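Local coordinates for protein CghA (Chaetomium globosum, PDB 6KBC) that is a two-domain beta protein of calycin type that holds the ligand WK1 in a pocket between its domains, at residues Leu50-Ala55 and Ala242-Ala247; Ala61-Phe66 and Gln347-Lys352; Phe184-Met189 and Gly224-Ser229. One frame throughout, in Å; residues are numbered along the deposited sequence.

Contact 1: Leu50-Ala55 and Ala242-Ala247. With WK1 ((2S)-3-[(2S,4E)-4-[[(1R,2S,4aR,6S,8R,8aS)-2-[(E)-but-2-en-2-yl]-6,8-dimethyl-1,2,4a,5,6,7,8,8a-octahydronaphthalen-1-yl]-oxidanyl-methylidene]-3,5-bis(oxidanylidene)pyrrolidin-2-yl]-2-methyl-2-oxidanyl-propanoic acid), chain B.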
loop_
_atom_site.group_PDB
_atom_site.type_symbol
_atom_site.label_atom_id
_atom_site.label_comp_id
_atom_site.label_asym_id
_atom_site.label_seq_id
_atom_site.Cartn_x
_atom_site.Cartn_y
_atom_site.Cartn_z
ATOM N N LEU A 50 -6.242 -1.134 1.692
ATOM C CA LEU A 50 -5.116 -2.057 1.781
ATOM C C LEU A 50 -4.839 -2.411 3.234
ATOM O O LEU A 50 -4.796 -1.530 4.098
ATOM C CB LEU A 50 -3.848 -1.453 1.154
ATOM C CG LEU A 50 -2.528 -2.246 1.223
ATOM C CD1 LEU A 50 -1.666 -1.913 -0.007
ATOM C CD2 LEU A 50 -1.737 -1.970 2.521
ATOM N N PHE A 51 -4.601 -3.696 3.490
ATOM C CA PHE A 51 -4.248 -4.184 4.820
ATOM C C PHE A 51 -3.078 -5.137 4.660
ATOM O O PHE A 51 -3.112 -6.014 3.799
ATOM C CB PHE A 51 -5.408 -4.930 5.509
ATOM C CG PHE A 51 -6.678 -4.126 5.632
ATOM C CD1 PHE A 51 -7.554 -4.022 4.564
ATOM C CD2 PHE A 51 -7.006 -3.508 6.831
ATOM C CE1 PHE A 51 -8.737 -3.284 4.688
ATOM C CE2 PHE A 51 -8.183 -2.776 6.963
ATOM C CZ PHE A 51 -9.046 -2.666 5.887
ATOM N N ASP A 52 -2.056 -5.002 5.498
ATOM C CA ASP A 52 -0.937 -5.915 5.344
ATOM C C ASP A 52 -0.355 -6.282 6.699
ATOM O O ASP A 52 -0.732 -5.741 7.743
ATOM C CB ASP A 52 0.165 -5.347 4.428
ATOM C CG ASP A 52 0.706 -4.016 4.908
ATOM O OD1 ASP A 52 0.633 -3.743 6.132
ATOM O OD2 ASP A 52 1.222 -3.241 4.061
ATOM N N ALA A 53 0.592 -7.210 6.658
ATOM C CA ALA A 53 1.241 -7.683 7.865
ATOM C C ALA A 53 2.527 -8.363 7.439
ATOM O O ALA A 53 2.554 -9.050 6.420
ATOM C CB ALA A 53 0.348 -8.673 8.612
ATOM N N MET A 54 3.592 -8.176 8.204
ATOM C CA MET A 54 4.735 -9.032 7.963
ATOM C C MET A 54 5.425 -9.320 9.271
ATOM O O MET A 54 5.351 -8.524 10.204
ATOM C CB MET A 54 5.722 -8.405 7.000
ATOM C CG MET A 54 6.373 -7.167 7.543
ATOM S SD MET A 54 7.482 -6.635 6.236
ATOM C CE MET A 54 8.721 -7.910 6.293
ATOM N N ALA A 55 6.158 -10.427 9.287
ATOM C CA ALA A 55 6.924 -10.798 10.463
ATOM C C ALA A 55 8.067 -9.816 10.639
ATOM O O ALA A 55 8.612 -9.287 9.666
ATOM C CB ALA A 55 7.458 -12.236 10.340
ATOM N N ALA A 242 5.547 3.183 -9.930
ATOM C CA ALA A 242 4.879 3.279 -8.640
ATOM C C ALA A 242 5.689 2.457 -7.655
ATOM O O ALA A 242 6.085 1.333 -7.968
ATOM C CB ALA A 242 3.431 2.777 -8.713
ATOM N N LEU A 243 5.973 3.026 -6.488
ATOM C CA LEU A 243 6.727 2.323 -5.457
ATOM C C LEU A 243 5.945 2.351 -4.155
ATOM O O LEU A 243 5.731 3.426 -3.583
ATOM C CB LEU A 243 8.098 2.950 -5.245
ATOM C CG LEU A 243 8.828 2.397 -4.006
ATOM C CD1 LEU A 243 9.176 0.938 -4.204
ATOM C CD2 LEU A 243 10.075 3.225 -3.734
ATOM N N PHE A 244 5.532 1.176 -3.690
ATOM C CA PHE A 244 5.007 0.994 -2.336
ATOM C C PHE A 244 6.122 0.513 -1.425
ATOM O O PHE A 244 6.873 -0.390 -1.794
ATOM C CB PHE A 244 3.873 -0.034 -2.306
ATOM C CG PHE A 244 3.371 -0.336 -0.901
ATOM C CD1 PHE A 244 2.388 0.451 -0.321
ATOM C CD2 PHE A 244 3.902 -1.390 -0.164
ATOM C CE1 PHE A 244 1.924 0.188 0.988
ATOM C CE2 PHE A 244 3.451 -1.667 1.139
ATOM C CZ PHE A 244 2.466 -0.869 1.713
ATOM N N VAL A 245 6.221 1.088 -0.222
ATOM C CA VAL A 245 7.160 0.595 0.782
ATOM C C VAL A 245 6.470 0.559 2.128
ATOM O O VAL A 245 5.812 1.527 2.519
ATOM C CB VAL A 245 8.415 1.484 0.926
ATOM C CG1 VAL A 245 9.316 0.949 2.022
ATOM C CG2 VAL A 245 9.167 1.606 -0.365
ATOM N N ARG A 246 6.687 -0.518 2.877
ATOM C CA ARG A 246 6.481 -0.480 4.321
ATOM C C ARG A 246 7.628 -1.241 4.951
ATOM O O ARG A 246 7.859 -2.396 4.595
ATOM C CB ARG A 246 5.147 -1.094 4.739
ATOM C CG ARG A 246 4.906 -0.909 6.247
ATOM C CD ARG A 246 3.713 -1.700 6.747
ATOM N NE ARG A 246 2.528 -1.538 5.910
ATOM C CZ ARG A 246 1.777 -0.440 5.855
ATOM N NH1 ARG A 246 2.066 0.625 6.600
ATOM N NH2 ARG A 246 0.707 -0.426 5.069
ATOM N N ALA A 247 8.359 -0.596 5.855
ATOM C CA ALA A 247 9.542 -1.222 6.420
ATOM C C ALA A 247 9.729 -0.758 7.850
ATOM O O ALA A 247 9.368 0.366 8.204
ATOM C CB ALA A 247 10.812 -0.888 5.633
HETATM O O WK1 B . -2.510 -8.630 -8.557
HETATM C C17 WK1 B . -1.975 -8.374 -7.509
HETATM O O1 WK1 B . -1.968 -9.142 -6.588
HETATM C C19 WK1 B . -1.285 -7.084 -7.323
HETATM O O2 WK1 B . -1.233 -6.333 -8.487
HETATM C C18 WK1 B . 0.140 -7.348 -6.946
HETATM C C20 WK1 B . -2.121 -6.384 -6.288
HETATM C C22 WK1 B . -1.391 -5.251 -5.690
HETATM N N WK1 B . -1.985 -4.579 -4.550
HETATM C C21 WK1 B . -1.905 -3.264 -4.718
HETATM O O5 WK1 B . -2.346 -2.413 -3.821
HETATM C C23 WK1 B . -1.041 -4.145 -6.553
HETATM O O4 WK1 B . -0.478 -4.244 -7.739
HETATM C C24 WK1 B . -1.309 -2.862 -6.001
HETATM C C16 WK1 B . -1.036 -1.562 -6.606
HETATM O O3 WK1 B . -0.482 -1.550 -7.756
HETATM C C9 WK1 B . -1.265 -0.322 -5.848
HETATM C C8 WK1 B . 0.064 -0.237 -5.047
HETATM C C12 WK1 B . 0.667 -1.507 -4.481
HETATM C C13 WK1 B . 0.464 -1.900 -3.244
HETATM C C90 WK1 B . 1.066 -3.159 -2.718
HETATM C C14 WK1 B . 1.528 -2.363 -5.339
HETATM C C7 WK1 B . 1.161 0.394 -5.850
HETATM C C6 WK1 B . 0.944 1.554 -6.410
HETATM C C3 WK1 B . -0.472 2.033 -6.451
HETATM C C4 WK1 B . -1.474 0.924 -6.697
HETATM C C5 WK1 B . -2.848 1.500 -6.417
HETATM C C11 WK1 B . -3.907 0.524 -6.819
HETATM C C2 WK1 B . -0.745 3.244 -7.304
HETATM C C1 WK1 B . -2.011 3.826 -6.761
HETATM C C10 WK1 B . -2.379 5.167 -7.307
HETATM C C WK1 B . -3.111 2.851 -7.053
#

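Contact 2: Ala61-Phe66 and Gln347-Lys352. With WK1 ((2S)-3-[(2S,4E)-4-[[(1R,2S,4aR,6S,8R,8aS)-2-[(E)-but-2-en-2-yl]-6,8-dimethyl-1,2,4a,5,6,7,8,8a-octahydronaphthalen-1-yl]-oxidanyl-methylidene]-3,5-bis(oxidanylidene)pyrrolidin-2-yl]-2-methyl-2-oxidanyl-propanoic acid), chain B.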
loop_
_atom_site.group_PDB
_atom_site.type_symbol
_atom_site.label_atom_id
_atom_site.label_comp_id
_atom_site.label_asym_id
_atom_site.label_seq_id
_atom_site.Cartn_x
_atom_site.Cartn_y
_atom_site.Cartn_z
ATOM N N ALA A 61 5.070 -12.530 5.006
ATOM C CA ALA A 61 4.509 -11.252 4.613
ATOM C C ALA A 61 3.157 -11.524 3.989
ATOM O O ALA A 61 2.938 -12.567 3.367
ATOM C CB ALA A 61 5.423 -10.503 3.619
ATOM N N PHE A 62 2.257 -10.566 4.139
ATOM C CA PHE A 62 0.903 -10.748 3.651
ATOM C C PHE A 62 0.349 -9.382 3.299
ATOM O O PHE A 62 0.553 -8.420 4.034
ATOM C CB PHE A 62 -0.000 -11.417 4.709
ATOM C CG PHE A 62 -1.420 -11.597 4.248
ATOM C CD1 PHE A 62 -1.791 -12.733 3.560
ATOM C CD2 PHE A 62 -2.372 -10.616 4.484
ATOM C CE1 PHE A 62 -3.085 -12.892 3.101
ATOM C CE2 PHE A 62 -3.681 -10.771 4.040
ATOM C CZ PHE A 62 -4.034 -11.908 3.343
ATOM N N THR A 63 -0.369 -9.307 2.192
ATOM C CA THR A 63 -1.022 -8.055 1.860
ATOM C C THR A 63 -2.279 -8.376 1.072
ATOM O O THR A 63 -2.313 -9.329 0.290
ATOM C CB THR A 63 -0.096 -7.110 1.076
ATOM O OG1 THR A 63 -0.710 -5.817 0.968
ATOM C CG2 THR A 63 0.214 -7.655 -0.323
ATOM N N VAL A 64 -3.317 -7.597 1.322
ATOM C CA VAL A 64 -4.554 -7.684 0.568
ATOM C C VAL A 64 -4.971 -6.266 0.225
ATOM O O VAL A 64 -4.881 -5.360 1.063
ATOM C CB VAL A 64 -5.653 -8.427 1.368
ATOM C CG1 VAL A 64 -5.873 -7.767 2.729
ATOM C CG2 VAL A 64 -6.939 -8.491 0.580
ATOM N N SER A 65 -5.383 -6.061 -1.016
ATOM C CA SER A 65 -5.998 -4.810 -1.420
ATOM C C SER A 65 -7.427 -5.131 -1.818
ATOM O O SER A 65 -7.651 -5.982 -2.685
ATOM C CB SER A 65 -5.234 -4.143 -2.575
ATOM O OG SER A 65 -4.002 -3.619 -2.108
ATOM N N PHE A 66 -8.381 -4.492 -1.149
ATOM C CA PHE A 66 -9.777 -4.552 -1.548
ATOM C C PHE A 66 -10.016 -3.459 -2.582
ATOM O O PHE A 66 -9.856 -2.270 -2.281
ATOM C CB PHE A 66 -10.698 -4.372 -0.348
ATOM C CG PHE A 66 -10.606 -5.486 0.665
ATOM C CD1 PHE A 66 -9.619 -5.475 1.637
ATOM C CD2 PHE A 66 -11.516 -6.539 0.649
ATOM C CE1 PHE A 66 -9.537 -6.499 2.592
ATOM C CE2 PHE A 66 -11.440 -7.563 1.598
ATOM C CZ PHE A 66 -10.448 -7.540 2.563
ATOM N N GLN A 347 13.548 -11.499 -0.949
ATOM C CA GLN A 347 12.737 -12.602 -1.430
ATOM C C GLN A 347 11.810 -12.076 -2.499
ATOM O O GLN A 347 11.115 -11.081 -2.276
ATOM C CB GLN A 347 11.906 -13.256 -0.304
ATOM C CG GLN A 347 11.093 -14.436 -0.814
ATOM C CD GLN A 347 10.206 -15.074 0.252
ATOM O OE1 GLN A 347 10.264 -14.721 1.437
ATOM N NE2 GLN A 347 9.367 -16.013 -0.177
ATOM N N ALA A 348 11.785 -12.764 -3.633
ATOM C CA ALA A 348 10.859 -12.441 -4.710
ATOM C C ALA A 348 9.463 -12.889 -4.313
ATOM O O ALA A 348 9.206 -14.083 -4.153
ATOM C CB ALA A 348 11.290 -13.128 -6.002
ATOM N N TRP A 349 8.560 -11.934 -4.159
ATOM C CA TRP A 349 7.235 -12.214 -3.629
ATOM C C TRP A 349 6.228 -12.435 -4.753
ATOM O O TRP A 349 5.583 -13.486 -4.831
ATOM C CB TRP A 349 6.837 -11.043 -2.731
ATOM C CG TRP A 349 5.562 -11.206 -1.958
ATOM C CD1 TRP A 349 4.636 -12.206 -2.069
ATOM C CD2 TRP A 349 5.067 -10.304 -0.972
ATOM N NE1 TRP A 349 3.594 -11.985 -1.185
ATOM C CE2 TRP A 349 3.836 -10.821 -0.505
ATOM C CE3 TRP A 349 5.546 -9.107 -0.432
ATOM C CZ2 TRP A 349 3.083 -10.180 0.471
ATOM C CZ3 TRP A 349 4.789 -8.466 0.542
ATOM C CH2 TRP A 349 3.573 -9.003 0.976
ATOM N N TRP A 350 6.077 -11.443 -5.626
ATOM C CA TRP A 350 5.276 -11.588 -6.827
ATOM C C TRP A 350 6.009 -10.896 -7.964
ATOM O O TRP A 350 6.901 -10.075 -7.745
ATOM C CB TRP A 350 3.850 -11.031 -6.643
ATOM C CG TRP A 350 3.742 -9.532 -6.589
ATOM C CD1 TRP A 350 3.742 -8.658 -7.649
ATOM C CD2 TRP A 350 3.577 -8.737 -5.415
ATOM N NE1 TRP A 350 3.596 -7.367 -7.197
ATOM C CE2 TRP A 350 3.501 -7.386 -5.830
ATOM C CE3 TRP A 350 3.487 -9.034 -4.047
ATOM C CZ2 TRP A 350 3.347 -6.341 -4.931
ATOM C CZ3 TRP A 350 3.334 -7.985 -3.150
ATOM C CH2 TRP A 350 3.266 -6.654 -3.599
ATOM N N ALA A 351 5.648 -11.272 -9.183
ATOM C CA ALA A 351 6.241 -10.674 -10.376
ATOM C C ALA A 351 5.292 -10.952 -11.520
ATOM O O ALA A 351 5.048 -12.119 -11.844
ATOM C CB ALA A 351 7.624 -11.251 -10.667
ATOM N N LYS A 352 4.727 -9.902 -12.098
ATOM C CA LYS A 352 3.838 -10.092 -13.226
ATOM C C LYS A 352 4.045 -8.974 -14.236
ATOM O O LYS A 352 4.362 -7.836 -13.858
ATOM C CB LYS A 352 2.373 -10.141 -12.776
ATOM C CG LYS A 352 1.864 -8.872 -12.165
ATOM C CD LYS A 352 0.390 -9.029 -11.780
ATOM C CE LYS A 352 -0.137 -7.745 -11.176
ATOM N NZ LYS A 352 -1.575 -7.830 -10.778
HETATM O O WK1 B . -2.510 -8.630 -8.557
HETATM C C17 WK1 B . -1.975 -8.374 -7.509
HETATM O O1 WK1 B . -1.968 -9.142 -6.588
HETATM C C19 WK1 B . -1.285 -7.084 -7.323
HETATM O O2 WK1 B . -1.233 -6.333 -8.487
HETATM C C18 WK1 B . 0.140 -7.348 -6.946
HETATM C C20 WK1 B . -2.121 -6.384 -6.288
HETATM C C22 WK1 B . -1.391 -5.251 -5.690
HETATM N N WK1 B . -1.985 -4.579 -4.550
HETATM C C21 WK1 B . -1.905 -3.264 -4.718
HETATM O O5 WK1 B . -2.346 -2.413 -3.821
HETATM C C23 WK1 B . -1.041 -4.145 -6.553
HETATM O O4 WK1 B . -0.478 -4.244 -7.739
HETATM C C24 WK1 B . -1.309 -2.862 -6.001
HETATM C C16 WK1 B . -1.036 -1.562 -6.606
HETATM O O3 WK1 B . -0.482 -1.550 -7.756
HETATM C C9 WK1 B . -1.265 -0.322 -5.848
HETATM C C8 WK1 B . 0.064 -0.237 -5.047
HETATM C C12 WK1 B . 0.667 -1.507 -4.481
HETATM C C13 WK1 B . 0.464 -1.900 -3.244
HETATM C C90 WK1 B . 1.066 -3.159 -2.718
HETATM C C14 WK1 B . 1.528 -2.363 -5.339
HETATM C C7 WK1 B . 1.161 0.394 -5.850
HETATM C C6 WK1 B . 0.944 1.554 -6.410
HETATM C C3 WK1 B . -0.472 2.033 -6.451
HETATM C C4 WK1 B . -1.474 0.924 -6.697
HETATM C C5 WK1 B . -2.848 1.500 -6.417
HETATM C C11 WK1 B . -3.907 0.524 -6.819
HETATM C C2 WK1 B . -0.745 3.244 -7.304
HETATM C C1 WK1 B . -2.011 3.826 -6.761
HETATM C C10 WK1 B . -2.379 5.167 -7.307
HETATM C C WK1 B . -3.111 2.851 -7.053
#

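Contact 3: Phe184-Met189 and Gly224-Ser229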
loop_
_atom_site.group_PDB
_atom_site.type_symbol
_atom_site.label_atom_id
_atom_site.label_comp_id
_atom_site.label_asym_id
_atom_site.label_seq_id
_atom_site.Cartn_x
_atom_site.Cartn_y
_atom_site.Cartn_z
ATOM N N PHE A 184 -3.032 7.471 1.292
ATOM C CA PHE A 184 -2.443 7.806 2.571
ATOM C C PHE A 184 -2.760 6.655 3.520
ATOM O O PHE A 184 -3.323 5.633 3.115
ATOM C CB PHE A 184 -2.953 9.169 3.055
ATOM C CG PHE A 184 -4.442 9.221 3.209
ATOM C CD1 PHE A 184 -5.253 9.578 2.132
ATOM C CD2 PHE A 184 -5.036 8.870 4.410
ATOM C CE1 PHE A 184 -6.634 9.593 2.259
ATOM C CE2 PHE A 184 -6.413 8.893 4.550
ATOM C CZ PHE A 184 -7.212 9.257 3.479
ATOM N N ARG A 185 -2.414 6.820 4.786
ATOM C CA ARG A 185 -2.404 5.691 5.712
ATOM C C ARG A 185 -3.310 5.963 6.903
ATOM O O ARG A 185 -2.894 6.628 7.869
ATOM C CB ARG A 185 -0.971 5.402 6.152
ATOM C CG ARG A 185 -0.141 4.862 4.980
ATOM C CD ARG A 185 1.353 4.960 5.220
ATOM N NE ARG A 185 1.806 6.340 5.240
ATOM C CZ ARG A 185 2.134 7.036 4.154
ATOM N NH1 ARG A 185 2.072 6.468 2.957
ATOM N NH2 ARG A 185 2.523 8.295 4.277
ATOM N N PRO A 186 -4.546 5.472 6.883
ATOM C CA PRO A 186 -5.405 5.615 8.071
ATOM C C PRO A 186 -4.789 5.015 9.318
ATOM O O PRO A 186 -4.975 5.555 10.419
ATOM C CB PRO A 186 -6.683 4.884 7.652
ATOM C CG PRO A 186 -6.732 5.082 6.170
ATOM C CD PRO A 186 -5.285 4.910 5.738
ATOM N N ILE A 187 -4.060 3.909 9.189
ATOM C CA ILE A 187 -3.253 3.388 10.283
ATOM C C ILE A 187 -1.835 3.192 9.771
ATOM O O ILE A 187 -1.576 2.283 8.970
ATOM C CB ILE A 187 -3.804 2.084 10.864
ATOM C CG1 ILE A 187 -5.243 2.289 11.342
ATOM C CG2 ILE A 187 -2.914 1.641 11.998
ATOM C CD1 ILE A 187 -5.977 0.992 11.605
ATOM N N ALA A 188 -0.925 4.036 10.250
ATOM C CA ALA A 188 0.449 4.042 9.769
ATOM C C ALA A 188 1.195 2.799 10.224
ATOM O O ALA A 188 1.986 2.232 9.459
ATOM C CB ALA A 188 1.156 5.302 10.268
ATOM N N MET A 189 0.960 2.363 11.466
ATOM C CA MET A 189 1.748 1.289 12.059
ATOM C C MET A 189 0.890 0.556 13.083
ATOM O O MET A 189 0.258 1.191 13.936
ATOM C CB MET A 189 3.001 1.849 12.734
ATOM C CG MET A 189 3.924 0.804 13.337
ATOM S SD MET A 189 4.436 -0.464 12.161
ATOM C CE MET A 189 5.844 -1.054 13.124
ATOM N N GLY A 224 2.189 -4.056 10.492
ATOM C CA GLY A 224 1.538 -3.766 9.235
ATOM C C GLY A 224 0.775 -2.473 9.370
ATOM O O GLY A 224 0.862 -1.782 10.388
ATOM N N GLY A 225 0.029 -2.153 8.335
ATOM C CA GLY A 225 -0.744 -0.916 8.362
ATOM C C GLY A 225 -1.963 -1.024 7.496
ATOM O O GLY A 225 -2.153 -2.046 6.859
ATOM N N MET A 226 -2.743 0.037 7.501
ATOM C CA MET A 226 -3.951 0.123 6.675
ATOM C C MET A 226 -3.778 1.351 5.784
ATOM O O MET A 226 -3.489 2.396 6.301
ATOM C CB MET A 226 -5.197 0.246 7.542
ATOM C CG MET A 226 -6.451 -0.002 6.773
ATOM S SD MET A 226 -7.018 1.501 6.039
ATOM C CE MET A 226 -8.045 0.880 4.720
ATOM N N ASP A 227 -3.830 1.141 4.478
ATOM C CA ASP A 227 -3.663 2.229 3.490
ATOM C C ASP A 227 -4.998 2.441 2.783
ATOM O O ASP A 227 -5.676 1.488 2.533
ATOM C CB ASP A 227 -2.544 1.943 2.498
ATOM C CG ASP A 227 -1.149 1.947 3.095
ATOM O OD1 ASP A 227 -0.997 1.574 4.219
ATOM O OD2 ASP A 227 -0.249 2.331 2.408
ATOM N N ARG A 228 -5.272 3.680 2.435
ATOM C CA ARG A 228 -6.539 4.045 1.814
ATOM C C ARG A 228 -6.245 4.909 0.606
ATOM O O ARG A 228 -5.467 5.862 0.702
ATOM C CB ARG A 228 -7.439 4.792 2.802
ATOM C CG ARG A 228 -8.689 5.406 2.202
ATOM C CD ARG A 228 -9.644 4.380 1.637
ATOM N NE ARG A 228 -10.951 5.000 1.415
ATOM C CZ ARG A 228 -11.611 5.006 0.258
ATOM N NH1 ARG A 228 -11.112 4.418 -0.817
ATOM N NH2 ARG A 228 -12.795 5.601 0.181
ATOM N N SER A 229 -6.870 4.581 -0.517
ATOM C CA SER A 229 -6.611 5.282 -1.759
ATOM C C SER A 229 -7.899 5.422 -2.553
ATOM O O SER A 229 -8.795 4.573 -2.478
ATOM C CB SER A 229 -5.575 4.549 -2.603
ATOM O OG SER A 229 -5.409 5.158 -3.880
HETATM O O HOH W 1 2.289 3.581 2.077
HETATM O O HOH W 2 -0.206 2.236 6.655
#

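Contact 1: Leu50-Ala55 and Ala242-Ala247
Asp52 and Arg246 face each other across the contact in a side-on salt bridge, with two guanidinium nitrogens gripping one carboxylate oxygen. Arg246 NE donates to Asp52 OD2 at 2.8 Å, meeting its syn lone pair, and NH2 reaches the same oxygen at 3.0 Å from the syn side but tilted out of the carboxylate plane. OD2 lies in the guanidinium plane, while the planes of the two groups stand 76° apart. A bend at chi3 (-48°) in the Arg246 chain turns NE toward the aspartate. Since both residues are buried, the opposite charges probably stabilise each other; Arg246 NH2 also bridges to Asp227, and Asp52 OD1 accepts from Gly225 N.

The apolar part runs alongside. Leu50 CD1 comes obliquely to Phe244, 4.3 Å from CE1, and Leu50 CD2 lies at the guanidinium edge, 3.9 Å from Arg246 NH2. The branched leucine thus borders both the ring and the charged pair.

WK1 meets the hydrophobic members: its C90 lies over one face of the Phe244 ring, Leu50 CD1 is 3.9 Å from C13, and Ala242 CB is 3.6 Å from C6. Leu50, Ala242 and Phe244 form an apolar part of the WK1 pocket between two calycin-like domains, with the buried ion pair beside it.

Contact 2: Ala61-Phe66 and Gln347-Lys352
Ser65 OG donates to WK1 O5 at 2.7 Å; a short hydroxyl side chain suffices there because the strand passes close to the pyrrolidine ring. From the other segment Lys352 NZ donates to the hydroxyl O2 of WK1 at 2.8 Å. It also approaches the carboxyl O, though the modelled distance there is doubtfully short. The lysine chain runs extended beyond CG, giving it the length to bring its amino group to the acid end of the ligand. The ligand therefore links the two segments, which make no hydrogen bond directly.

What they share directly is packing on two tryptophans. Ala61 CB sits over one face of the Trp349 indole in a CH-pi contact, 3.9 Å from the centroid of the six-membered ring and 24° off its normal, an approach that the small methyl group allows. Trp350 CZ3 covers the opposite face. Thr63 CG2 comes obliquely to Trp349, 3.8 Å from CH2, and also borders Trp350. One face of Trp350 receives the methyl C18 of WK1, 3.5 Å from NE1, while NE1 itself is hydrogen-bonded to Asn364 OD1.

Trp349 and Trp350 form a classic beta bulge against strand 363-375. Strand 60-69, for its part, runs between strands 46-54 and 77-85, and Asn82 of the latter touches both indoles.

Contact 3: Phe184-Met189 and Gly224-Ser229
Phe184 and Arg228 form an antiparallel hydrogen-bonded pair: Arg228 N donates to Phe184 O at 2.8 Å, and Phe184 N returns the bond to Arg228 O at 3.0 Å. Farther along, Ile187 and Met226 pair in the same way but less evenly, with Met226 N to Ile187 O at 2.9 Å and a weak bond from Ile187 N to Met226 O at 3.3 Å. Between the pairs the register slips by one residue, a beta bulge. Pro186 suits this place, since it has no N-H to offer Met226 O and its ring probably suits the corner the chain turns here.

The side chains of Arg185 and Asp227 run alongside in a common direction, Arg185 CG against the carboxylate. Their charged ends are joined through a water, which accepts from Arg185 NH1 at 3.0 Å and donates to Asp227 OD2 at 2.8 Å. Each has a further partner: Arg185 NH1 donates to Asn272 O, and Asp227 OD1 forms a salt bridge with Arg246.

Packing completes the contact. Pro186 CG rests 3.6 Å from Met226 SD, brought to it by a bend at chi2 (-88°) in the methionine; the same Pro186 CG touches Arg228 CB. Arg228 O lies over one face of the Phe184 ring. Gly225, with no side chain, lets Ile187 O come within 3.4 Å of its CA.

Strand 223-231 has strand 46-54 along its other edge, with Met226 touching Trp49 and Phe51, whereas Arg185 meets Ala255 of strand 252-261 and Ala274 of strand 269-277.

How the contacts relate
Contact 1 is the hub: its centre lies about 9 Å from those of contacts 2 and 3, which are themselves about 16 Å apart, centre to centre, and do not touch. Strand 46-54 of contact 1 runs beside strand 60-69 of contact 2, with Ala53 O 2.8 Å from Phe62 N, and beside strand 223-231 of contact 3. A salt bridge also joins contacts 1 and 3: Arg246 NH2 lies 2.8 Å from Asp227 OD1. WK1 is touched by contacts 1 and 2, around its hydrocarbon part and its polar end respectively. Contact 3 stands behind this pocket, the Asp227 side chain about 7 Å from the ligand.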